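Local coordinates for protein Csc2 (Thermofilum pendens, PDB 4TXD) that probably binds CRISPR RNA as the Cas7-family backbone subunit of the type I-D interference complex, and carries a bound zinc ion, at residues R110-S115 against D346-S351. Sequence-based numbering, arbitrary orientation.
Sequences REYRDS and DLWRSS
Between 110-115, on helix 94-115, and 346-351, on helix 343-365, the contact is made by Tyr112 and Trp348 alone: two buried aromatic side chains meet between backbones whose CA atoms lie 10.3 Å apart at this pair. Along 346-351, Asp346 points away from the tyrosine helix, and its OD1 forms a salt bridge with NH1 of Arg349, 2.6 Å away, the hydrogen bond itself weak (N-H...O 123°). Leu347, packed on Ile173 and Ala257, Ser350 OG, hydrogen-bonded to Glu254 and Thr251, and Ser351 OG, held by Phe167 O and Thr172, seat these turns on helices 169-174 and 252-263 and the residues just before them. Trp348 carries the contact with the pyrrole end of its indole: CD1 lies 3.8 Å from Tyr112 CE2 and 4.0 Å from Tyr112 CD2, with NE1 just behind. The phenol and the five-membered ring are inclined at 42°, their centroids 5.7 Å apart, an oblique meeting of the two rings. Tyr112 gets there with CG anti to the backbone N (chi1 170°), which sends the ring out from its helix, and its OH is hydrogen-bonded to Pro340 O. Replacing Tyr112 with an alanine would probably leave CD1 of Trp348 without its aromatic neighbour from helix 94-115 and Pro340 O without its hydroxyl partner. At the tyrosine backbone, O accepts from both N and OG of Ser115, the hydroxyl approaching in the carbonyl plane at 2.7 Å. The indole also meets Trp144 edge-to-face and touches Cys168, placing this small aromatic junction of two helices beside the zinc site: the Trp348 side chain lies about 6 Å from the zinc ion bound by Cys146, Asp165, Cys168 and Cys171.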
loop_
_atom_site.group_PDB
_atom_site.type_symbol
_atom_site.label_atom_id
_atom_site.label_comp_id
_atom_site.label_asym_id
_atom_site.label_seq_id
_atom_site.Cartn_x
_atom_site.Cartn_y
_atom_site.Cartn_z
ATOM N N ARG A 110 -12.291 -9.143 0.797
ATOM C CA ARG A 110 -13.422 -9.836 0.203
ATOM C C ARG A 110 -13.287 -11.350 0.365
ATOM O O ARG A 110 -14.267 -12.043 0.642
ATOM C CB ARG A 110 -13.562 -9.466 -1.260
ATOM C CG ARG A 110 -14.201 -8.116 -1.479
ATOM C CD ARG A 110 -14.015 -7.669 -2.910
ATOM N NE ARG A 110 -14.659 -6.387 -3.171
ATOM C CZ ARG A 110 -14.337 -5.589 -4.187
ATOM N NH1 ARG A 110 -13.364 -5.940 -5.024
ATOM N NH2 ARG A 110 -14.977 -4.437 -4.360
ATOM N N GLU A 111 -12.071 -11.861 0.219
ATOM C CA GLU A 111 -11.842 -13.292 0.386
ATOM C C GLU A 111 -11.954 -13.714 1.846
ATOM O O GLU A 111 -12.362 -14.844 2.146
ATOM C CB GLU A 111 -10.481 -13.685 -0.190
ATOM C CG GLU A 111 -10.482 -13.635 -1.723
ATOM C CD GLU A 111 -9.139 -13.990 -2.344
ATOM O OE1 GLU A 111 -8.196 -14.387 -1.610
ATOM O OE2 GLU A 111 -9.042 -13.864 -3.580
ATOM N N TYR A 112 -11.596 -12.814 2.757
ATOM C CA TYR A 112 -11.781 -13.078 4.175
ATOM C C TYR A 112 -13.264 -13.239 4.444
ATOM O O TYR A 112 -13.697 -14.208 5.086
ATOM C CB TYR A 112 -11.203 -11.961 5.041
ATOM C CG TYR A 112 -11.593 -12.093 6.499
ATOM C CD1 TYR A 112 -10.963 -13.019 7.321
ATOM C CD2 TYR A 112 -12.596 -11.290 7.053
ATOM C CE1 TYR A 112 -11.313 -13.153 8.658
ATOM C CE2 TYR A 112 -12.952 -11.416 8.395
ATOM C CZ TYR A 112 -12.312 -12.352 9.187
ATOM O OH TYR A 112 -12.656 -12.494 10.514
ATOM N N ARG A 113 -14.036 -12.290 3.928
ATOM C CA ARG A 113 -15.485 -12.303 4.082
ATOM C C ARG A 113 -16.088 -13.614 3.596
ATOM O O ARG A 113 -16.970 -14.186 4.236
ATOM C CB ARG A 113 -16.109 -11.138 3.320
ATOM C CG ARG A 113 -17.624 -11.140 3.309
ATOM C CD ARG A 113 -18.152 -10.288 2.179
ATOM N NE ARG A 113 -17.774 -10.851 0.888
ATOM C CZ ARG A 113 -17.570 -10.141 -0.217
ATOM N NH1 ARG A 113 -17.697 -8.817 -0.196
ATOM N NH2 ARG A 113 -17.225 -10.756 -1.341
ATOM N N ASP A 114 -15.610 -14.088 2.454
ATOM C CA ASP A 114 -16.163 -15.295 1.849
ATOM C C ASP A 114 -15.666 -16.574 2.508
ATOM O O ASP A 114 -16.151 -17.654 2.207
ATOM C CB ASP A 114 -15.845 -15.313 0.361
ATOM C CG ASP A 114 -16.597 -14.248 -0.390
ATOM O OD1 ASP A 114 -17.592 -13.733 0.163
ATOM O OD2 ASP A 114 -16.204 -13.929 -1.528
ATOM N N SER A 115 -14.699 -16.451 3.404
ATOM C CA SER A 115 -14.233 -17.597 4.161
ATOM C C SER A 115 -15.066 -17.825 5.430
ATOM O O SER A 115 -14.934 -18.859 6.069
ATOM C CB SER A 115 -12.770 -17.424 4.541
ATOM O OG SER A 115 -12.641 -16.644 5.723
ATOM N N ASP A 346 -8.196 -9.618 13.497
ATOM C CA ASP A 346 -7.571 -8.586 14.295
ATOM C C ASP A 346 -7.430 -7.299 13.485
ATOM O O ASP A 346 -7.484 -6.204 14.042
ATOM C CB ASP A 346 -6.231 -9.064 14.813
ATOM C CG ASP A 346 -6.371 -10.281 15.698
ATOM O OD1 ASP A 346 -7.212 -10.240 16.617
ATOM O OD2 ASP A 346 -5.670 -11.283 15.456
ATOM N N LEU A 347 -7.286 -7.444 12.173
ATOM C CA LEU A 347 -7.239 -6.293 11.279
ATOM C C LEU A 347 -8.559 -5.520 11.313
ATOM O O LEU A 347 -8.581 -4.290 11.382
ATOM C CB LEU A 347 -6.930 -6.738 9.849
ATOM C CG LEU A 347 -6.856 -5.620 8.802
ATOM C CD1 LEU A 347 -5.667 -4.674 9.069
ATOM C CD2 LEU A 347 -6.838 -6.200 7.366
ATOM N N TRP A 348 -9.656 -6.236 11.244
ATOM C CA TRP A 348 -10.971 -5.626 11.307
ATOM C C TRP A 348 -11.208 -4.983 12.689
ATOM O O TRP A 348 -11.650 -3.879 12.776
ATOM C CB TRP A 348 -12.050 -6.634 10.970
ATOM C CG TRP A 348 -12.616 -6.621 9.624
ATOM C CD1 TRP A 348 -12.577 -7.620 8.742
ATOM C CD2 TRP A 348 -13.375 -5.588 9.006
ATOM N NE1 TRP A 348 -13.230 -7.302 7.621
ATOM C CE2 TRP A 348 -13.738 -6.049 7.748
ATOM C CE3 TRP A 348 -13.784 -4.315 9.393
ATOM C CZ2 TRP A 348 -14.482 -5.303 6.884
ATOM C CZ3 TRP A 348 -14.502 -3.589 8.537
ATOM C CH2 TRP A 348 -14.849 -4.064 7.296
ATOM N N ARG A 349 -10.865 -5.684 13.750
ATOM C CA ARG A 349 -10.916 -5.097 15.098
ATOM C C ARG A 349 -10.150 -3.774 15.165
ATOM O O ARG A 349 -10.621 -2.797 15.748
ATOM C CB ARG A 349 -10.334 -6.049 16.151
ATOM C CG ARG A 349 -11.233 -7.217 16.572
ATOM C CD ARG A 349 -10.476 -8.195 17.490
ATOM N NE ARG A 349 -9.835 -7.503 18.602
ATOM C CZ ARG A 349 -8.520 -7.465 18.824
ATOM N NH1 ARG A 349 -7.677 -8.103 18.027
ATOM N NH2 ARG A 349 -8.046 -6.790 19.859
ATOM N N SER A 350 -8.959 -3.755 14.574
ATOM C CA SER A 350 -8.125 -2.553 14.553
ATOM C C SER A 350 -8.756 -1.428 13.726
ATOM O O SER A 350 -8.647 -0.243 14.069
ATOM C CB SER A 350 -6.740 -2.890 13.997
ATOM O OG SER A 350 -5.820 -1.856 14.256
ATOM N N SER A 351 -9.426 -1.776 12.655
ATOM C CA SER A 351 -9.975 -0.781 11.782
ATOM C C SER A 351 -11.167 -0.110 12.419
ATOM O O SER A 351 -11.296 1.064 12.365
ATOM C CB SER A 351 -10.379 -1.362 10.443
ATOM O OG SER A 351 -10.668 -0.399 9.492
#